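Local structure of chitinase (Chromobacterium violaceum, 4TXG) at residues 196-201 with 294-299; 466-471 with 480-485; 659-664 with 693-698. The protein probably binds chitin and hydrolyses its O-glycosidic bonds as a family 18 chitinase. One frame throughout, in Å; residues are numbered along the deposited sequence.

Contact 1 of 3, residues 196-201 with 294-299; sequences SNKLSV and SDSAVA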
loop_
_atom_site.group_PDB
_atom_site.type_symbol
_atom_site.label_atom_id
_atom_site.label_comp_id
_atom_site.label_asym_id
_atom_site.label_seq_id
_atom_site.Cartn_x
_atom_site.Cartn_y
_atom_site.Cartn_z
ATOM N N SER A 196 22.769 -2.507 12.481
ATOM C CA SER A 196 23.137 -1.190 12.995
ATOM C C SER A 196 22.023 -0.179 12.728
ATOM O O SER A 196 22.237 1.038 12.795
ATOM C CB SER A 196 24.441 -0.721 12.364
ATOM O OG SER A 196 25.497 -1.598 12.722
ATOM N N ASN A 197 20.846 -0.715 12.418
ATOM C CA ASN A 197 19.639 0.055 12.124
ATOM C C ASN A 197 19.763 0.939 10.896
ATOM O O ASN A 197 19.085 1.952 10.778
ATOM C CB ASN A 197 19.231 0.889 13.343
ATOM C CG ASN A 197 18.633 0.032 14.437
ATOM O OD1 ASN A 197 17.942 -0.939 14.151
ATOM N ND2 ASN A 197 18.935 0.356 15.691
ATOM N N LYS A 198 20.600 0.518 9.955
ATOM C CA LYS A 198 20.798 1.276 8.729
ATOM C C LYS A 198 20.174 0.584 7.533
ATOM O O LYS A 198 20.083 -0.646 7.483
ATOM C CB LYS A 198 22.288 1.500 8.487
ATOM C CG LYS A 198 22.907 2.400 9.546
ATOM C CD LYS A 198 24.338 2.032 9.838
ATOM C CE LYS A 198 25.293 2.634 8.845
ATOM N NZ LYS A 198 26.685 2.559 9.388
ATOM N N LEU A 199 19.736 1.392 6.575
ATOM C CA LEU A 199 19.208 0.878 5.320
ATOM C C LEU A 199 20.322 0.108 4.585
ATOM O O LEU A 199 21.422 0.625 4.415
ATOM C CB LEU A 199 18.671 2.051 4.487
ATOM C CG LEU A 199 17.836 1.763 3.235
ATOM C CD1 LEU A 199 17.019 2.991 2.887
ATOM C CD2 LEU A 199 18.732 1.370 2.063
ATOM N N SER A 200 20.047 -1.119 4.145
ATOM C CA SER A 200 21.101 -1.930 3.524
ATOM C C SER A 200 20.599 -2.810 2.389
ATOM O O SER A 200 19.501 -3.350 2.461
ATOM C CB SER A 200 21.776 -2.819 4.581
ATOM O OG SER A 200 22.772 -3.657 3.996
ATOM N N VAL A 201 21.419 -2.963 1.353
ATOM C CA VAL A 201 21.192 -3.997 0.346
ATOM C C VAL A 201 22.424 -4.902 0.275
ATOM O O VAL A 201 22.671 -5.539 -0.749
ATOM C CB VAL A 201 20.899 -3.399 -1.067
ATOM C CG1 VAL A 201 19.522 -2.700 -1.103
ATOM C CG2 VAL A 201 22.009 -2.448 -1.500
ATOM N N SER A 294 17.273 6.979 9.332
ATOM C CA SER A 294 16.932 8.122 8.491
ATOM C C SER A 294 18.170 8.743 7.866
ATOM O O SER A 294 18.184 9.039 6.667
ATOM C CB SER A 294 16.153 9.156 9.300
ATOM O OG SER A 294 14.930 8.572 9.751
ATOM N N ASP A 295 19.219 8.924 8.657
ATOM C CA ASP A 295 20.469 9.439 8.097
ATOM C C ASP A 295 21.038 8.484 7.044
ATOM O O ASP A 295 21.600 8.929 6.037
ATOM C CB ASP A 295 21.495 9.680 9.201
ATOM C CG ASP A 295 21.122 10.856 10.107
ATOM O OD1 ASP A 295 20.260 11.679 9.722
ATOM O OD2 ASP A 295 21.709 10.966 11.203
ATOM N N SER A 296 20.895 7.176 7.268
ATOM C CA SER A 296 21.418 6.192 6.321
ATOM C C SER A 296 20.625 6.227 5.014
ATOM O O SER A 296 21.177 5.958 3.948
ATOM C CB SER A 296 21.410 4.772 6.913
ATOM O OG SER A 296 20.115 4.199 6.924
ATOM N N ALA A 297 19.340 6.566 5.092
ATOM C CA ALA A 297 18.509 6.636 3.894
ATOM C C ALA A 297 18.944 7.811 3.027
ATOM O O ALA A 297 19.031 7.692 1.804
ATOM C CB ALA A 297 17.032 6.749 4.262
ATOM N N VAL A 298 19.217 8.944 3.669
ATOM C CA VAL A 298 19.740 10.112 2.962
ATOM C C VAL A 298 21.052 9.756 2.253
ATOM O O VAL A 298 21.234 10.061 1.072
ATOM C CB VAL A 298 19.963 11.306 3.924
ATOM C CG1 VAL A 298 20.778 12.397 3.251
ATOM C CG2 VAL A 298 18.620 11.862 4.410
ATOM N N ALA A 299 21.955 9.086 2.960
ATOM C CA ALA A 299 23.255 8.755 2.380
ATOM C C ALA A 299 23.102 7.781 1.214
ATOM O O ALA A 299 23.835 7.862 0.222
ATOM C CB ALA A 299 24.179 8.168 3.441
#

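Contact 2 of 3, residues 466-471 with 480-485; sequences RGWKNV and GSSVGS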
loop_
_atom_site.group_PDB
_atom_site.type_symbol
_atom_site.label_atom_id
_atom_site.label_comp_id
_atom_site.label_asym_id
_atom_site.label_seq_id
_atom_site.Cartn_x
_atom_site.Cartn_y
_atom_site.Cartn_z
ATOM N N ARG A 466 -2.546 -16.565 -6.812
ATOM C CA ARG A 466 -2.565 -17.423 -5.626
ATOM C C ARG A 466 -3.576 -18.513 -5.934
ATOM O O ARG A 466 -4.469 -18.318 -6.760
ATOM C CB ARG A 466 -2.970 -16.671 -4.357
ATOM C CG ARG A 466 -2.089 -15.496 -3.965
ATOM C CD ARG A 466 -0.675 -15.899 -3.592
ATOM N NE ARG A 466 -0.054 -14.839 -2.802
ATOM C CZ ARG A 466 1.234 -14.801 -2.492
ATOM N NH1 ARG A 466 2.047 -15.764 -2.912
ATOM N NH2 ARG A 466 1.706 -13.797 -1.764
ATOM N N GLY A 467 -3.460 -19.661 -5.288
ATOM C CA GLY A 467 -4.365 -20.738 -5.637
ATOM C C GLY A 467 -4.423 -21.873 -4.635
ATOM O O GLY A 467 -3.494 -22.065 -3.845
ATOM N N TRP A 468 -5.523 -22.620 -4.704
ATOM C CA TRP A 468 -5.825 -23.756 -3.831
ATOM C C TRP A 468 -6.081 -25.012 -4.662
ATOM O O TRP A 468 -6.501 -24.917 -5.814
ATOM C CB TRP A 468 -7.078 -23.500 -2.991
ATOM C CG TRP A 468 -7.094 -22.322 -2.056
ATOM C CD1 TRP A 468 -6.995 -22.366 -0.693
ATOM C CD2 TRP A 468 -7.292 -20.939 -2.398
ATOM N NE1 TRP A 468 -7.096 -21.096 -0.166
ATOM C CE2 TRP A 468 -7.276 -20.202 -1.192
ATOM C CE3 TRP A 468 -7.465 -20.248 -3.606
ATOM C CZ2 TRP A 468 -7.427 -18.818 -1.156
ATOM C CZ3 TRP A 468 -7.613 -18.867 -3.572
ATOM C CH2 TRP A 468 -7.584 -18.164 -2.353
ATOM N N LYS A 469 -5.867 -26.182 -4.060
ATOM C CA LYS A 469 -6.287 -27.445 -4.664
ATOM C C LYS A 469 -7.311 -28.084 -3.744
ATOM O O LYS A 469 -7.500 -27.618 -2.617
ATOM C CB LYS A 469 -5.095 -28.382 -4.901
ATOM C CG LYS A 469 -4.349 -28.835 -3.651
ATOM C CD LYS A 469 -3.188 -29.752 -4.048
ATOM C CE LYS A 469 -2.225 -30.018 -2.894
ATOM N NZ LYS A 469 -2.733 -31.079 -1.987
ATOM N N ASN A 470 -7.971 -29.134 -4.233
ATOM C CA ASN A 470 -8.970 -29.858 -3.456
ATOM C C ASN A 470 -10.025 -28.922 -2.882
ATOM O O ASN A 470 -10.375 -29.007 -1.695
ATOM C CB ASN A 470 -8.298 -30.654 -2.339
ATOM C CG ASN A 470 -7.299 -31.643 -2.872
ATOM O OD1 ASN A 470 -7.529 -32.261 -3.909
ATOM N ND2 ASN A 470 -6.171 -31.779 -2.189
ATOM N N VAL A 471 -10.503 -28.013 -3.730
ATOM C CA VAL A 471 -11.533 -27.046 -3.355
ATOM C C VAL A 471 -12.926 -27.676 -3.361
ATOM O O VAL A 471 -13.307 -28.332 -4.330
ATOM C CB VAL A 471 -11.545 -25.842 -4.321
ATOM C CG1 VAL A 471 -12.712 -24.904 -4.003
ATOM C CG2 VAL A 471 -10.208 -25.097 -4.283
ATOM N N GLY A 480 -15.564 -21.112 -2.333
ATOM C CA GLY A 480 -15.487 -22.460 -1.812
ATOM C C GLY A 480 -14.525 -22.550 -0.644
ATOM O O GLY A 480 -14.087 -21.534 -0.096
ATOM N N SER A 481 -14.196 -23.778 -0.264
ATOM C CA SER A 481 -13.360 -24.025 0.900
ATOM C C SER A 481 -12.278 -25.040 0.585
ATOM O O SER A 481 -12.521 -26.037 -0.093
ATOM C CB SER A 481 -14.207 -24.523 2.073
ATOM O OG SER A 481 -13.377 -24.874 3.166
ATOM N N SER A 482 -11.081 -24.788 1.098
ATOM C CA SER A 482 -9.955 -25.676 0.853
ATOM C C SER A 482 -9.051 -25.714 2.069
ATOM O O SER A 482 -8.219 -24.836 2.250
ATOM C CB SER A 482 -9.173 -25.211 -0.373
ATOM O OG SER A 482 -7.904 -25.842 -0.426
ATOM N N VAL A 483 -9.224 -26.721 2.918
ATOM C CA VAL A 483 -8.429 -26.817 4.137
ATOM C C VAL A 483 -7.193 -27.670 3.885
ATOM O O VAL A 483 -7.270 -28.708 3.226
ATOM C CB VAL A 483 -9.266 -27.399 5.297
ATOM C CG1 VAL A 483 -8.392 -27.715 6.514
ATOM C CG2 VAL A 483 -10.390 -26.433 5.664
ATOM N N GLY A 484 -6.051 -27.219 4.396
ATOM C CA GLY A 484 -4.790 -27.873 4.117
ATOM C C GLY A 484 -4.184 -28.577 5.312
ATOM O O GLY A 484 -4.613 -28.384 6.453
ATOM N N SER A 485 -3.178 -29.401 5.043
ATOM C CA SER A 485 -2.489 -30.146 6.091
ATOM C C SER A 485 -1.020 -29.774 6.129
ATOM O O SER A 485 -0.499 -29.200 5.170
ATOM C CB SER A 485 -2.636 -31.647 5.866
ATOM O OG SER A 485 -3.691 -31.902 4.964
#

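Contact 3 of 3, residues 659-664 with 693-698; sequences VGFSLG and TEFQFD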
loop_
_atom_site.group_PDB
_atom_site.type_symbol
_atom_site.label_atom_id
_atom_site.label_comp_id
_atom_site.label_asym_id
_atom_site.label_seq_id
_atom_site.Cartn_x
_atom_site.Cartn_y
_atom_site.Cartn_z
ATOM N N VAL A 659 -8.254 25.802 15.766
ATOM C CA VAL A 659 -8.844 24.779 16.613
ATOM C C VAL A 659 -8.259 23.453 16.150
ATOM O O VAL A 659 -8.201 23.182 14.947
ATOM C CB VAL A 659 -10.384 24.775 16.519
ATOM C CG1 VAL A 659 -10.979 23.597 17.286
ATOM C CG2 VAL A 659 -10.928 26.096 17.060
ATOM N N GLY A 660 -7.787 22.655 17.099
ATOM C CA GLY A 660 -7.155 21.387 16.779
ATOM C C GLY A 660 -8.060 20.209 17.077
ATOM O O GLY A 660 -8.837 20.241 18.032
ATOM N N PHE A 661 -7.954 19.167 16.256
ATOM C CA PHE A 661 -8.751 17.952 16.418
ATOM C C PHE A 661 -7.867 16.719 16.343
ATOM O O PHE A 661 -7.017 16.624 15.456
ATOM C CB PHE A 661 -9.814 17.820 15.324
ATOM C CG PHE A 661 -10.872 18.877 15.344
ATOM C CD1 PHE A 661 -10.628 20.135 14.806
ATOM C CD2 PHE A 661 -12.131 18.600 15.853
ATOM C CE1 PHE A 661 -11.612 21.103 14.805
ATOM C CE2 PHE A 661 -13.119 19.571 15.853
ATOM C CZ PHE A 661 -12.856 20.825 15.332
ATOM N N SER A 662 -8.084 15.752 17.231
ATOM C CA SER A 662 -7.408 14.464 17.072
ATOM C C SER A 662 -8.142 13.323 17.762
ATOM O O SER A 662 -8.733 13.505 18.829
ATOM C CB SER A 662 -5.971 14.540 17.596
ATOM O OG SER A 662 -5.935 14.971 18.940
ATOM N N LEU A 663 -8.105 12.152 17.128
ATOM C CA LEU A 663 -8.598 10.919 17.737
ATOM C C LEU A 663 -7.438 10.199 18.396
ATOM O O LEU A 663 -6.371 10.080 17.801
ATOM C CB LEU A 663 -9.257 10.011 16.692
ATOM C CG LEU A 663 -10.515 10.524 16.013
ATOM C CD1 LEU A 663 -11.005 9.544 14.948
ATOM C CD2 LEU A 663 -11.595 10.760 17.075
ATOM N N GLY A 664 -7.644 9.717 19.620
ATOM C CA GLY A 664 -6.599 9.012 20.341
ATOM C C GLY A 664 -7.186 8.109 21.411
ATOM O O GLY A 664 -8.395 7.892 21.448
ATOM N N THR A 693 -21.584 26.150 19.296
ATOM C CA THR A 693 -20.565 26.171 18.241
ATOM C C THR A 693 -20.526 24.801 17.549
ATOM O O THR A 693 -20.507 23.770 18.221
ATOM C CB THR A 693 -19.165 26.539 18.808
ATOM O OG1 THR A 693 -19.190 27.886 19.308
ATOM C CG2 THR A 693 -18.099 26.430 17.738
ATOM N N GLU A 694 -20.540 24.783 16.215
ATOM C CA GLU A 694 -20.650 23.515 15.487
ATOM C C GLU A 694 -19.343 23.095 14.836
ATOM O O GLU A 694 -18.719 23.868 14.111
ATOM C CB GLU A 694 -21.736 23.597 14.413
ATOM C CG GLU A 694 -21.926 22.285 13.658
ATOM C CD GLU A 694 -23.031 22.352 12.626
ATOM O OE1 GLU A 694 -23.472 23.476 12.306
ATOM O OE2 GLU A 694 -23.459 21.279 12.143
ATOM N N PHE A 695 -18.932 21.861 15.098
ATOM C CA PHE A 695 -17.752 21.313 14.454
ATOM C C PHE A 695 -18.208 20.291 13.429
ATOM O O PHE A 695 -19.040 19.444 13.744
ATOM C CB PHE A 695 -16.814 20.667 15.478
ATOM C CG PHE A 695 -16.499 21.552 16.662
ATOM C CD1 PHE A 695 -15.709 22.680 16.509
ATOM C CD2 PHE A 695 -16.975 21.235 17.923
ATOM C CE1 PHE A 695 -15.412 23.499 17.594
ATOM C CE2 PHE A 695 -16.679 22.048 19.022
ATOM C CZ PHE A 695 -15.890 23.180 18.846
ATOM N N GLN A 696 -17.688 20.382 12.207
ATOM C CA GLN A 696 -17.955 19.354 11.204
ATOM C C GLN A 696 -16.648 18.812 10.644
ATOM O O GLN A 696 -15.629 19.498 10.656
ATOM C CB GLN A 696 -18.807 19.895 10.055
ATOM C CG GLN A 696 -20.229 20.257 10.436
ATOM C CD GLN A 696 -21.088 20.570 9.222
ATOM O OE1 GLN A 696 -20.639 20.461 8.076
ATOM N NE2 GLN A 696 -22.336 20.950 9.466
ATOM N N PHE A 697 -16.679 17.577 10.160
ATOM C CA PHE A 697 -15.519 17.017 9.480
ATOM C C PHE A 697 -15.951 15.826 8.634
ATOM O O PHE A 697 -17.028 15.262 8.844
ATOM C CB PHE A 697 -14.420 16.610 10.471
ATOM C CG PHE A 697 -14.913 15.828 11.666
ATOM C CD1 PHE A 697 -15.005 14.441 11.619
ATOM C CD2 PHE A 697 -15.255 16.478 12.840
ATOM C CE1 PHE A 697 -15.447 13.716 12.720
ATOM C CE2 PHE A 697 -15.698 15.760 13.942
ATOM C CZ PHE A 697 -15.797 14.378 13.881
ATOM N N ASP A 698 -15.111 15.473 7.669
ATOM C CA ASP A 698 -15.370 14.337 6.786
ATOM C C ASP A 698 -14.797 13.048 7.360
ATOM O O ASP A 698 -13.618 12.978 7.702
ATOM C CB ASP A 698 -14.771 14.579 5.395
ATOM C CG ASP A 698 -15.547 15.593 4.585
ATOM O OD1 ASP A 698 -16.759 15.777 4.833
ATOM O OD2 ASP A 698 -14.933 16.197 3.680
#

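Contact 1 of 3, residues 196-201 with 294-299
Ser-296 and Ala-297 present one side of helix 287-304 to Lys-198 and Leu-199. The helix lies on the outside of the TIM barrel, in the crossover between the parallel strands 247-253 and 308-312, while strand 199-200 is a short antiparallel addition to barrel strand 185-193, where Ser-200 pairs through its backbone with His-192. The turn joining those two antiparallel strands is gathered by Asp-194, whose OD1 receives the backbone N-H groups of both Ser-196 and Lys-198.

Along the helix, Ser-294 comes first and faces the other way, its side chain packed on Thr-348, Leu-349 and Arg-352 of helix 338-360. Ser-296 then makes the polar link. Its OG accepts the backbone N-H of Leu-199 at 2.9 Å from Leu-199 N, in a nearly straight bond of 171°. Because OG is placed between its own backbone N and carbonyl carbon (chi1 77°), it can also bond to the carbonyl oxygen of Phe-293, one turn back in the helix. Serine suits this place: one short hydroxyl accepts from the strand and donates to the helix. The methylene of Ser-296 also meets aliphatic carbon, with CB 3.7 Å from Lys-198 CB; beyond that the lysine chain bends at chi2 and chi3, and its end leads away from the helix.

Ala-297, one residue on, adds the apolar part. Its small methyl lets the buried Leu-199 settle close to the helix surface; Leu-199 also touches Phe-293 and Phe-300 of the same helix and Ala-191 of the barrel strand. The CD1 branch does the touching, carried there by a CG that stands opposite the backbone N (chi1 -169°): Leu-199 CD1 lies 4.0 Å from Ala-297 CB.

Contact 2 of 3, residues 466-471 with 480-485
The indole of Trp-468 is met obliquely by Ser-482, whose CB lies 3.6 Å from Trp-468 CD1 in the five-membered ring. At the ring's polar edge, Trp-468 NE1 bonds to the carbonyl oxygen of Asn-404, which helps to fix the rotation of this buried tryptophan; Val-407 also packs against it. Serine suits the place because its methylene rests by the indole while its hydroxyl, swung away from the serine's own N (chi1 165°), reaches past Trp-468 CB to the backbone. There Ser-482 OG donates to Lys-469 O over 2.8 Å, meeting the carbonyl oxygen almost head-on (164° at the oxygen).

Strand 466-468 is an edge of a four-stranded antiparallel sheet, inserted between barrel strands 457-462 and 599-603, consistent with the insertion domain of many GH18 chitinases. Beyond its end the chain turns back, and Asp-496 ties the turn together: its backbone N bonds to Ser-482 OG, and its carboxylate makes a salt bridge with Lys-469 NZ and a hydrogen bond with Asn-470 ND2.

The buried Val-471 packs on the returning chain, CG2 standing 4.0 Å from Ser-482 CB. Gly-480, lacking a side chain, lets Val-471 CG1 come within 4.3 Å of its CA, and Val-471 CA makes a CA-H...O contact of 3.6 Å with Ser-481 O.

Contact 3 of 3, residues 659-664 with 693-698
Val-659 and Phe-661 face Phe-695 across the interior of a beta sandwich, the two backbones being separated by nearly 10 Å (9.8 Å from Val-659 CA to Phe-695 CA) with no hydrogen bond between them. The space is bridged by side chains, and aromatic residues suit it because each can span half the gap.

Phe-661 and Phe-695 form an offset edge-to-face pair, the edge of Phe-661 turned to the face of Phe-695, with ring planes at 76° and centroids 5.6 Å apart. In Phe-661, CG lies opposite the carbonyl carbon (chi1 -65°), which sends the ring across toward Phe-695. Phe-661 CZ comes 3.6 Å from Phe-695 CD1, and Phe-661 CE2 sits 3.9 Å from Phe-695 CB: the edge falls near the CG-CD1 side of the ring, so the pair is not a centred T. Val-659, shorter and branched, adds a looser contact, its CG1 4.4 Å from Phe-695 CE1.

On the other face of strand 694-700, the partly exposed Glu-694 and Gln-696 are linked, Gln-696 NE2 donating to Glu-694 OE2 over 2.9 Å; Ser-738 OG bonds to Glu-694 OE2 and Arg-736 NE to Gln-696 OE1.

Within the sandwich, Phe-661 is stacked on Tyr-769 of strand 767-773 and packs on Ile-681 of strand 678-683, while Phe-695 touches both Ile-681, of the facing sheet, and Val-771, of its own.

In the fold
The three contacts follow one another along the chain without overlap and nowhere touch. Contacts 1 and 2 belong to the GH18 catalytic region, with centres 41 Å apart: contact 1 joins a short added strand to a helix on the outside of the TIM barrel, and contact 2 joins an edge strand of the sheet inserted between the last two barrel strands to the loop that follows it. Contact 3 belongs to the Chitinase C range, a beta sandwich, its centre 37 Å from contact 1 and 47 Å from contact 2. The contacts lie in three differently built regions, barrel, inserted sheet and sandwich, and each is made within its own region.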